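Local coordinates for bacteriophage virulence determinant (Salmonella enterica subsp. enterica serovar Typhimurium str. 14028S, PDB 6GGR), which probably acts as a zinc metalloprotease of the PipA family, a Salmonella virulence effector thought to cleave NF-kappaB transcription factors of the infected host, at residues 23-28 with 184-189; 44-49 with 73-78; 83-88 with 192-197; 135-140 with 162-167. One frame throughout, in Å; residues are numbered along the deposited sequence.

Contact 1. Residues 23-28 with 184-189; sequences SQLRLQ and RGPVVE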
# COMPACT_ATOMS: atom_id res chain seq x y z
N SER B 23 20.22 -2.06 -8.86
CA SER B 23 19.70 -0.71 -8.69
C SER B 23 20.84 0.28 -8.81
O SER B 23 21.91 0.08 -8.24
CB SER B 23 19.01 -0.57 -7.34
OG SER B 23 18.68 0.78 -7.08
N GLN B 24 20.62 1.35 -9.57
CA GLN B 24 21.62 2.41 -9.69
C GLN B 24 21.47 3.50 -8.64
O GLN B 24 22.43 4.24 -8.40
CB GLN B 24 21.56 3.03 -11.09
CG GLN B 24 21.97 2.08 -12.22
CD GLN B 24 23.43 1.65 -12.12
OE1 GLN B 24 24.29 2.41 -11.67
NE2 GLN B 24 23.71 0.42 -12.52
N LEU B 25 20.31 3.59 -7.99
CA LEU B 25 20.10 4.59 -6.95
C LEU B 25 20.70 4.15 -5.61
O LEU B 25 21.27 4.98 -4.89
CB LEU B 25 18.61 4.87 -6.79
CG LEU B 25 17.96 5.64 -7.94
CD1 LEU B 25 16.45 5.47 -7.91
CD2 LEU B 25 18.32 7.12 -7.85
N ARG B 26 20.55 2.88 -5.26
CA ARG B 26 21.22 2.35 -4.08
C ARG B 26 22.73 2.47 -4.23
O ARG B 26 23.42 2.93 -3.31
CB ARG B 26 20.82 0.88 -3.86
CG ARG B 26 21.80 0.06 -3.04
CD ARG B 26 21.31 -1.36 -2.80
NE ARG B 26 21.43 -2.19 -4.00
CZ ARG B 26 22.56 -2.78 -4.39
NH1 ARG B 26 23.67 -2.63 -3.68
NH2 ARG B 26 22.58 -3.52 -5.49
N LEU B 27 23.27 2.08 -5.39
CA LEU B 27 24.71 2.08 -5.58
C LEU B 27 25.31 3.46 -5.34
O LEU B 27 26.47 3.56 -4.92
CB LEU B 27 25.06 1.59 -6.99
CG LEU B 27 24.84 0.10 -7.28
CD1 LEU B 27 25.09 -0.19 -8.75
CD2 LEU B 27 25.73 -0.78 -6.41
N GLN B 28 24.55 4.53 -5.58
CA GLN B 28 25.08 5.86 -5.36
C GLN B 28 24.76 6.40 -3.97
O GLN B 28 25.50 7.27 -3.48
CB GLN B 28 24.57 6.83 -6.43
CG GLN B 28 23.08 7.04 -6.47
CD GLN B 28 22.68 7.98 -7.60
OE1 GLN B 28 22.92 7.69 -8.77
NE2 GLN B 28 22.09 9.11 -7.24
N ARG B 184 13.04 -3.43 -9.04
CA ARG B 184 12.96 -3.50 -7.58
C ARG B 184 13.05 -2.13 -6.92
O ARG B 184 12.28 -1.85 -6.00
CB ARG B 184 14.09 -4.40 -7.04
CG ARG B 184 13.98 -5.86 -7.44
CD ARG B 184 15.26 -6.61 -7.14
NE ARG B 184 16.39 -6.09 -7.92
CZ ARG B 184 16.74 -6.53 -9.12
NH1 ARG B 184 16.06 -7.50 -9.71
NH2 ARG B 184 17.78 -5.99 -9.74
N GLY B 185 13.98 -1.28 -7.34
CA GLY B 185 14.20 -0.02 -6.69
C GLY B 185 15.20 -0.15 -5.55
O GLY B 185 15.57 -1.26 -5.15
N PRO B 186 15.64 0.98 -5.00
CA PRO B 186 16.70 0.94 -3.98
C PRO B 186 16.26 0.35 -2.65
O PRO B 186 17.08 -0.29 -1.97
CB PRO B 186 17.10 2.41 -3.84
CG PRO B 186 15.87 3.17 -4.21
CD PRO B 186 15.20 2.36 -5.29
N VAL B 187 15.01 0.56 -2.24
CA VAL B 187 14.58 0.11 -0.91
C VAL B 187 14.45 -1.41 -0.87
O VAL B 187 14.83 -2.05 0.11
CB VAL B 187 13.27 0.81 -0.52
CG1 VAL B 187 12.71 0.25 0.79
CG2 VAL B 187 13.51 2.30 -0.40
N VAL B 188 13.90 -2.00 -1.93
CA VAL B 188 13.80 -3.45 -2.00
C VAL B 188 15.19 -4.07 -1.96
O VAL B 188 15.46 -5.01 -1.21
CB VAL B 188 13.02 -3.88 -3.26
CG1 VAL B 188 13.12 -5.39 -3.48
CG2 VAL B 188 11.56 -3.45 -3.14
N GLU B 189 16.11 -3.55 -2.77
CA GLU B 189 17.44 -4.14 -2.84
C GLU B 189 18.15 -4.05 -1.50
O GLU B 189 18.71 -5.04 -1.01
CB GLU B 189 18.26 -3.48 -3.95
CG GLU B 189 17.69 -3.73 -5.35
CD GLU B 189 18.75 -3.80 -6.43
OE1 GLU B 189 19.92 -3.48 -6.15
OE2 GLU B 189 18.39 -4.17 -7.57

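Contact 2. Residues 44-49 with 73-78; sequences CLAEYL and VLSRIL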
# COMPACT_ATOMS: atom_id res chain seq x y z
N CYS B 44 19.70 1.55 21.84
CA CYS B 44 19.26 2.94 21.79
C CYS B 44 18.79 3.36 20.41
O CYS B 44 18.43 4.53 20.22
CB CYS B 44 20.38 3.87 22.26
SG CYS B 44 20.85 3.66 23.99
N LEU B 45 18.78 2.45 19.43
CA LEU B 45 18.41 2.82 18.07
C LEU B 45 16.95 3.26 17.98
O LEU B 45 16.62 4.17 17.21
CB LEU B 45 18.66 1.64 17.13
CG LEU B 45 20.09 1.12 17.04
CD1 LEU B 45 20.11 -0.22 16.32
CD2 LEU B 45 20.98 2.12 16.32
N ALA B 46 16.07 2.62 18.75
CA ALA B 46 14.66 2.99 18.73
C ALA B 46 14.48 4.45 19.14
O ALA B 46 13.77 5.21 18.46
CB ALA B 46 13.87 2.07 19.66
N GLU B 47 15.10 4.86 20.25
CA GLU B 47 15.03 6.25 20.67
C GLU B 47 15.62 7.17 19.61
O GLU B 47 15.15 8.30 19.42
CB GLU B 47 15.76 6.43 22.00
CG GLU B 47 14.89 6.18 23.23
CD GLU B 47 15.69 6.14 24.52
OE1 GLU B 47 16.75 6.80 24.59
OE2 GLU B 47 15.25 5.45 25.46
N TYR B 48 16.66 6.72 18.92
CA TYR B 48 17.28 7.54 17.88
C TYR B 48 16.36 7.72 16.68
O TYR B 48 16.41 8.76 16.02
CB TYR B 48 18.61 6.92 17.43
CG TYR B 48 19.66 6.79 18.52
CD1 TYR B 48 19.52 7.42 19.75
CD2 TYR B 48 20.81 6.04 18.30
CE1 TYR B 48 20.48 7.29 20.73
CE2 TYR B 48 21.78 5.91 19.28
CZ TYR B 48 21.61 6.54 20.49
OH TYR B 48 22.56 6.42 21.48
N LEU B 49 15.51 6.73 16.39
CA LEU B 49 14.65 6.79 15.22
C LEU B 49 13.28 7.37 15.53
O LEU B 49 12.71 8.10 14.71
CB LEU B 49 14.49 5.39 14.61
CG LEU B 49 13.69 5.28 13.31
CD1 LEU B 49 14.51 5.75 12.12
CD2 LEU B 49 13.20 3.86 13.10
N VAL B 73 8.60 -4.33 19.34
CA VAL B 73 9.01 -5.15 18.20
C VAL B 73 10.02 -4.41 17.35
O VAL B 73 11.03 -4.97 16.92
CB VAL B 73 7.77 -5.57 17.39
CG1 VAL B 73 8.18 -6.28 16.09
CG2 VAL B 73 6.87 -6.46 18.22
N LEU B 74 9.76 -3.12 17.08
CA LEU B 74 10.68 -2.34 16.27
C LEU B 74 12.06 -2.29 16.90
O LEU B 74 13.08 -2.37 16.20
CB LEU B 74 10.13 -0.92 16.07
CG LEU B 74 11.03 0.05 15.30
CD1 LEU B 74 11.39 -0.50 13.93
CD2 LEU B 74 10.36 1.40 15.15
N SER B 75 12.12 -2.17 18.23
CA SER B 75 13.41 -2.10 18.91
C SER B 75 14.20 -3.39 18.75
O SER B 75 15.41 -3.35 18.51
CB SER B 75 13.19 -1.77 20.39
OG SER B 75 14.43 -1.72 21.09
N ARG B 76 13.54 -4.54 18.90
CA ARG B 76 14.22 -5.82 18.70
C ARG B 76 14.80 -5.90 17.30
O ARG B 76 15.97 -6.26 17.11
CB ARG B 76 13.25 -6.98 18.94
CG ARG B 76 12.63 -7.03 20.32
CD ARG B 76 11.83 -8.31 20.50
NE ARG B 76 10.76 -8.45 19.51
CZ ARG B 76 10.88 -9.08 18.34
NH1 ARG B 76 12.03 -9.64 17.99
NH2 ARG B 76 9.84 -9.15 17.52
N ILE B 77 13.99 -5.58 16.29
CA ILE B 77 14.42 -5.73 14.90
C ILE B 77 15.57 -4.78 14.59
O ILE B 77 16.54 -5.15 13.93
CB ILE B 77 13.21 -5.51 13.96
CG1 ILE B 77 12.25 -6.69 14.09
CG2 ILE B 77 13.66 -5.32 12.51
CD1 ILE B 77 10.90 -6.48 13.45
N LEU B 78 15.47 -3.53 15.06
CA LEU B 78 16.58 -2.59 14.89
C LEU B 78 17.85 -3.13 15.52
O LEU B 78 18.93 -3.07 14.93
CB LEU B 78 16.21 -1.24 15.50
CG LEU B 78 15.15 -0.41 14.78
CD1 LEU B 78 14.69 0.73 15.67
CD2 LEU B 78 15.68 0.12 13.46

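Contact 3. Residues 83-88 with 192-197; sequences TQSGTF and NIILKE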
# COMPACT_ATOMS: atom_id res chain seq x y z
N THR B 83 23.29 -5.33 14.82
CA THR B 83 24.31 -6.27 15.27
C THR B 83 24.73 -7.22 14.16
O THR B 83 25.87 -7.70 14.16
CB THR B 83 23.81 -7.07 16.47
OG1 THR B 83 22.62 -7.78 16.12
CG2 THR B 83 23.52 -6.16 17.65
N GLN B 84 23.85 -7.49 13.20
CA GLN B 84 24.06 -8.56 12.23
C GLN B 84 24.36 -8.09 10.82
O GLN B 84 24.98 -8.85 10.06
CB GLN B 84 22.82 -9.48 12.18
CG GLN B 84 22.54 -10.21 13.49
CD GLN B 84 21.24 -10.99 13.46
OE1 GLN B 84 20.22 -10.55 14.01
NE2 GLN B 84 21.26 -12.15 12.83
N SER B 85 23.92 -6.90 10.45
CA SER B 85 24.09 -6.41 9.11
C SER B 85 24.94 -5.19 8.97
O SER B 85 24.60 -4.15 9.39
CB SER B 85 22.71 -6.09 8.46
OG SER B 85 22.82 -5.60 7.19
N GLY B 86 26.06 -5.34 8.30
CA GLY B 86 26.90 -4.19 8.03
C GLY B 86 26.28 -3.21 7.05
O GLY B 86 26.53 -2.01 7.13
N THR B 87 25.48 -3.72 6.11
CA THR B 87 24.77 -2.82 5.21
C THR B 87 23.81 -1.93 5.98
O THR B 87 23.74 -0.72 5.72
CB THR B 87 24.02 -3.64 4.15
OG1 THR B 87 24.96 -4.30 3.30
CG2 THR B 87 23.11 -2.74 3.29
N PHE B 88 23.07 -2.50 6.93
CA PHE B 88 22.15 -1.70 7.73
C PHE B 88 22.89 -0.72 8.63
O PHE B 88 22.42 0.40 8.86
CB PHE B 88 21.25 -2.61 8.57
CG PHE B 88 20.32 -1.86 9.48
CD1 PHE B 88 19.08 -1.45 9.04
CD2 PHE B 88 20.70 -1.56 10.77
CE1 PHE B 88 18.23 -0.76 9.88
CE2 PHE B 88 19.85 -0.87 11.61
CZ PHE B 88 18.62 -0.47 11.17
N ASN B 192 16.49 -6.59 0.77
CA ASN B 192 16.94 -7.94 0.47
C ASN B 192 18.31 -8.22 1.09
O ASN B 192 18.53 -9.28 1.68
CB ASN B 192 17.01 -8.15 -1.05
CG ASN B 192 15.64 -8.31 -1.68
OD1 ASN B 192 14.63 -8.52 -1.00
ND2 ASN B 192 15.60 -8.23 -3.01
N ILE B 193 19.24 -7.28 0.94
CA ILE B 193 20.61 -7.49 1.40
C ILE B 193 20.66 -7.54 2.92
O ILE B 193 21.33 -8.39 3.51
CB ILE B 193 21.53 -6.39 0.85
CG1 ILE B 193 21.56 -6.44 -0.68
CG2 ILE B 193 22.95 -6.54 1.42
CD1 ILE B 193 22.18 -5.21 -1.33
N ILE B 194 19.99 -6.59 3.58
CA ILE B 194 19.98 -6.54 5.03
C ILE B 194 19.44 -7.84 5.61
O ILE B 194 20.03 -8.44 6.52
CB ILE B 194 19.17 -5.32 5.51
CG1 ILE B 194 19.87 -4.03 5.08
CG2 ILE B 194 18.98 -5.34 7.03
CD1 ILE B 194 19.01 -2.79 5.23
N LEU B 195 18.30 -8.30 5.09
CA LEU B 195 17.68 -9.51 5.61
C LEU B 195 18.59 -10.72 5.45
O LEU B 195 18.71 -11.55 6.36
CB LEU B 195 16.34 -9.76 4.92
CG LEU B 195 15.11 -9.24 5.67
CD1 LEU B 195 15.18 -7.75 5.89
CD2 LEU B 195 13.84 -9.61 4.91
N LYS B 196 19.24 -10.86 4.29
CA LYS B 196 20.19 -11.96 4.13
C LYS B 196 21.36 -11.82 5.09
O LYS B 196 21.86 -12.82 5.62
CB LYS B 196 20.69 -12.03 2.69
CG LYS B 196 19.66 -12.58 1.70
CD LYS B 196 19.24 -14.01 2.04
CE LYS B 196 18.36 -14.60 0.96
NZ LYS B 196 17.76 -15.91 1.37
N GLU B 197 21.83 -10.59 5.31
CA GLU B 197 22.89 -10.37 6.29
C GLU B 197 22.43 -10.69 7.71
O GLU B 197 23.27 -11.00 8.56
CB GLU B 197 23.38 -8.92 6.22
CG GLU B 197 24.17 -8.59 4.96
CD GLU B 197 24.69 -7.16 4.94
OE1 GLU B 197 24.38 -6.39 5.87
OE2 GLU B 197 25.42 -6.79 3.98

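Contact 4. Residues 135-140 with 162-167; sequences LNLDDT and RSFIHQ. Unlike the reference sequence in segment 162-167: Gln-167 (reference Glu).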
# COMPACT_ATOMS: atom_id res chain seq x y z
N LEU B 135 3.71 1.49 11.13
CA LEU B 135 3.97 0.07 11.28
C LEU B 135 2.81 -0.57 12.01
O LEU B 135 2.12 0.08 12.81
CB LEU B 135 5.27 -0.19 12.05
CG LEU B 135 6.53 0.49 11.50
CD1 LEU B 135 7.67 0.38 12.50
CD2 LEU B 135 6.94 -0.12 10.17
N ASN B 136 2.59 -1.86 11.75
CA ASN B 136 1.55 -2.62 12.43
C ASN B 136 2.00 -4.07 12.54
O ASN B 136 2.93 -4.51 11.86
CB ASN B 136 0.21 -2.54 11.70
CG ASN B 136 0.24 -3.24 10.35
OD1 ASN B 136 0.21 -4.46 10.27
ND2 ASN B 136 0.31 -2.45 9.28
N LEU B 137 1.32 -4.81 13.42
CA LEU B 137 1.60 -6.22 13.65
C LEU B 137 0.53 -7.12 13.05
O LEU B 137 0.30 -8.23 13.53
CB LEU B 137 1.75 -6.49 15.15
CG LEU B 137 2.92 -5.75 15.80
CD1 LEU B 137 2.71 -5.63 17.30
CD2 LEU B 137 4.23 -6.45 15.50
N ASP B 138 -0.14 -6.65 11.99
CA ASP B 138 -1.17 -7.45 11.34
C ASP B 138 -0.58 -8.59 10.51
O ASP B 138 -1.30 -9.53 10.17
CB ASP B 138 -2.04 -6.57 10.45
CG ASP B 138 -2.64 -5.39 11.21
OD1 ASP B 138 -2.71 -5.46 12.46
OD2 ASP B 138 -3.04 -4.40 10.56
N ASP B 139 0.72 -8.53 10.19
CA ASP B 139 1.37 -9.65 9.51
C ASP B 139 1.25 -10.94 10.30
O ASP B 139 1.38 -12.03 9.73
CB ASP B 139 2.84 -9.33 9.26
CG ASP B 139 3.05 -8.35 8.12
OD1 ASP B 139 2.04 -7.95 7.49
OD2 ASP B 139 4.21 -7.99 7.85
N THR B 140 1.03 -10.85 11.61
CA THR B 140 0.82 -12.00 12.47
C THR B 140 -0.65 -12.19 12.84
O THR B 140 -0.96 -12.95 13.76
CB THR B 140 1.65 -11.87 13.75
OG1 THR B 140 1.43 -10.58 14.34
CG2 THR B 140 3.13 -12.03 13.45
N ARG B 162 10.70 -8.20 7.29
CA ARG B 162 10.82 -7.55 5.99
C ARG B 162 10.03 -6.24 5.95
O ARG B 162 10.53 -5.22 5.48
CB ARG B 162 10.36 -8.48 4.87
CG ARG B 162 10.54 -7.88 3.48
CD ARG B 162 10.28 -8.89 2.35
NE ARG B 162 11.35 -9.88 2.22
CZ ARG B 162 12.48 -9.69 1.54
NH1 ARG B 162 12.71 -8.55 0.92
NH2 ARG B 162 13.38 -10.66 1.47
N SER B 163 8.79 -6.26 6.45
CA SER B 163 7.97 -5.06 6.39
C SER B 163 8.57 -3.94 7.23
O SER B 163 8.63 -2.78 6.79
CB SER B 163 6.55 -5.37 6.86
OG SER B 163 5.99 -6.45 6.13
N PHE B 164 9.03 -4.26 8.44
CA PHE B 164 9.64 -3.26 9.30
C PHE B 164 10.90 -2.68 8.67
O PHE B 164 11.09 -1.46 8.63
CB PHE B 164 9.94 -3.87 10.67
CG PHE B 164 8.79 -3.81 11.64
CD1 PHE B 164 7.54 -4.27 11.28
CD2 PHE B 164 8.97 -3.30 12.91
CE1 PHE B 164 6.48 -4.21 12.17
CE2 PHE B 164 7.93 -3.25 13.81
CZ PHE B 164 6.68 -3.71 13.44
N ILE B 165 11.78 -3.55 8.17
CA ILE B 165 13.03 -3.09 7.58
C ILE B 165 12.76 -2.27 6.32
O ILE B 165 13.41 -1.25 6.08
CB ILE B 165 13.95 -4.29 7.29
CG1 ILE B 165 14.37 -4.98 8.59
CG2 ILE B 165 15.18 -3.85 6.48
CD1 ILE B 165 15.12 -4.09 9.57
N HIS B 166 11.80 -2.71 5.51
CA HIS B 166 11.46 -1.96 4.30
C HIS B 166 11.06 -0.53 4.64
O HIS B 166 11.54 0.42 4.01
CB HIS B 166 10.34 -2.68 3.55
CG HIS B 166 10.01 -2.05 2.23
ND1 HIS B 166 10.39 -2.60 1.03
CD2 HIS B 166 9.33 -0.91 1.93
CE1 HIS B 166 9.96 -1.83 0.04
NE2 HIS B 166 9.32 -0.80 0.56
N GLN B 167 10.17 -0.36 5.62
CA GLN B 167 9.73 0.99 5.98
C GLN B 167 10.86 1.79 6.61
O GLN B 167 10.99 2.99 6.36
CB GLN B 167 8.53 0.92 6.92
CG GLN B 167 7.31 0.22 6.35
CD GLN B 167 6.85 0.81 5.03
OE1 GLN B 167 7.08 1.99 4.75
NE2 GLN B 167 6.21 -0.00 4.22

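Contact 1. Residues 23-28 with 184-189
With CG of Arg-26 anti to the backbone N (chi1 157°) and its chain bent at chi3 (75°), the guanidinium is brought edge-on to the carboxylate of Glu-189, whose own chain kinks at chi2. The grip is side-on and falls on a single oxygen: Arg-26 NE lies 2.9 Å from Glu-189 OE1 on its anti lone pair, while Arg-26 NH2, at 2.7 Å from the same OE1, approaches almost along the C-O bond. Ser-23 N adds a third bond to Glu-189 OE1, 3.1 Å long, from above the carboxylate plane. The other oxygen is held side-on by Arg-184, whose NE is 2.8 Å from Glu-189 OE2 and whose NH2 also bonds to it; Ser-23 N adds a weak bond. Held between two arginines, this buried carboxylate is probably ionised. Asp-14 takes a second share of Arg-26 NH2, and Glu-179 receives Ser-23 OG. Beside the charges, Pro-186 lies against the first turn of helix 24-30, its CB 3.8 Å from Arg-26 N and its CG 4.1 Å from Leu-25 CB. Ser-23 and Gly-185 are both N-caps, and a buried salt-bridge network joins two helix starts close to the zinc-site residues His-170 and Asp-177.

Contact 2. Residues 44-49 with 73-78
Leu-78 is the main bump of this interface, and the hollow it fills is the face of the short helix 45-49 made by Leu-45, Ala-46 and Leu-49. Its CG lies anti to the carbonyl carbon (chi1 -70°), which aims CD1 at the helix backbone: this methyl sits 3.8 Å from Ala-46 CA, where the small side chain leaves room for a close approach. Leu-45 flanks it, its CB 4.1 Å from Leu-78 CB. Its CD1 reaches on past the leucine to lie 3.4 Å from Leu-78 O, a methyl resting on the helix backbone. Leu-49 CD2 rests over a pair of methyls from residues one turn apart, 4.3 Å from Leu-74 CD2 and likewise 4.3 Å from Leu-78 CD1. The motif is a steep helix-helix crossing: the segment axes come within 9.4 Å with their directions 113° apart, so the touching surface stays short. Helix 45-49 runs on into strand 50-51, and the backbone of Leu-49 pairs with Trp-107, which ties this corner to the strand region. Where the side chains are small the helices come close, Ala-46 CB meeting Ser-75 CB at 4.0 Å. Helix 86-100 packs against the same cluster, Met-92 touching Leu-45, Leu-100 touching Leu-49 and Phe-88 touching Leu-78.

Contact 3. Residues 83-88 with 192-197
Thr-87 and Glu-197 lead a mixed contact, polar at one end and apolar at the other, between the bend joining helix 64-84 to helix 86-100 and the final turn of helix 186-197. Glu-197 reaches over with its chain extended beyond CG and lays its carboxylate against the first turn of helix 86-100. There Thr-87 OG1 donates to Glu-197 OE2 at 2.6 Å, meeting it on the syn side but 33° out of the carboxylate plane. The rotation of the threonine (chi1 -66°) puts OG1 anti to the carbonyl carbon and leaves CG2 for the apolar side, 3.9 Å from Ile-194 CG1. Thr-87 N also points at the acid, 2.9 Å from Glu-197 OE1, although the position of that oxygen is less certain because it lies implausibly close to Ser-85 OG. Ser-85 is the N-cap of helix 86-100, its OG, whose place is equally uncertain, apparently accepting from Phe-88 N. Deeper in, Ile-194 packs beside Phe-88: its CG2 is 3.9 Å from Phe-88 CB, and its CD1 lies at the edge of the ring, 4.0 Å from Phe-88 CD1. Val-169 and Leu-172 of helix 160-173 extend this core. A carboxylate facing the Thr-87 hydroxyl and, less surely, its N-H would probably be stabilised by the helix N-terminus, consistent with an ionised Glu-197.

Contact 4. Residues 135-140 with 162-167
Ser-163 OG is a polar atom with several close neighbours: it lies 2.9 Å from Asp-139 OD2, and it is hydrogen-bonded to Asp-159 O and to a basic side chain of the chain of another protein. Asp-139 OD1 in turn pairs with a basic side chain of that other protein, so both residues belong to the interface between the chains. The apolar part of the contact centres on the Phe-164 ring. Leu-135 CD1 stands over one face as a CH-pi contact, 4.1 Å from the centroid and 23° off the normal. Asn-136 O lies at the ring edge, 3.6 Å from Phe-164 CE1, and Leu-137 CD2 comes within 4.2 Å of Phe-164 CZ. Val-73 and Ile-77 of helix 64-84 pack against the same ring. Leu-135 and Gln-167 run past each other in opposite directions, CD2 of Leu-135 lying 3.8 Å from Gln-167 CB. An Asx turn, Asp-138 N to Asn-136 OD1 at 2.8 Å, shapes the loop. Segment 162-167 carries His-166, which with His-170 and Asp-177 binds zinc in a structure of this protein, though no zinc is bound to this chain here. Gln-167 stands where the reference sequence has Glu, in the HExxH signature of zinc metalloproteases.

From the N terminus, contact 1 opens first, at helix 24-30, and closes only at the start of helix 186-197, so its loop spans most of the chain. Contact 2 lies wholly within that loop, closing a short one between helix 45-49 and helix 64-84. Contact 3 opens at the end of helix 64-84 and closes past the end of contact 1's second segment, so the two cross, sharing helix 186-197. Contact 4 closes a short loop onto helix 160-173, inside both long loops. Helix 160-173 lies centrally: Phe-164 and Ile-165 meet helix 64-84 of contact 2, Arg-162 and Ile-165 meet contact 3, and His-166 meets Val-187 and Val-188 of contact 1.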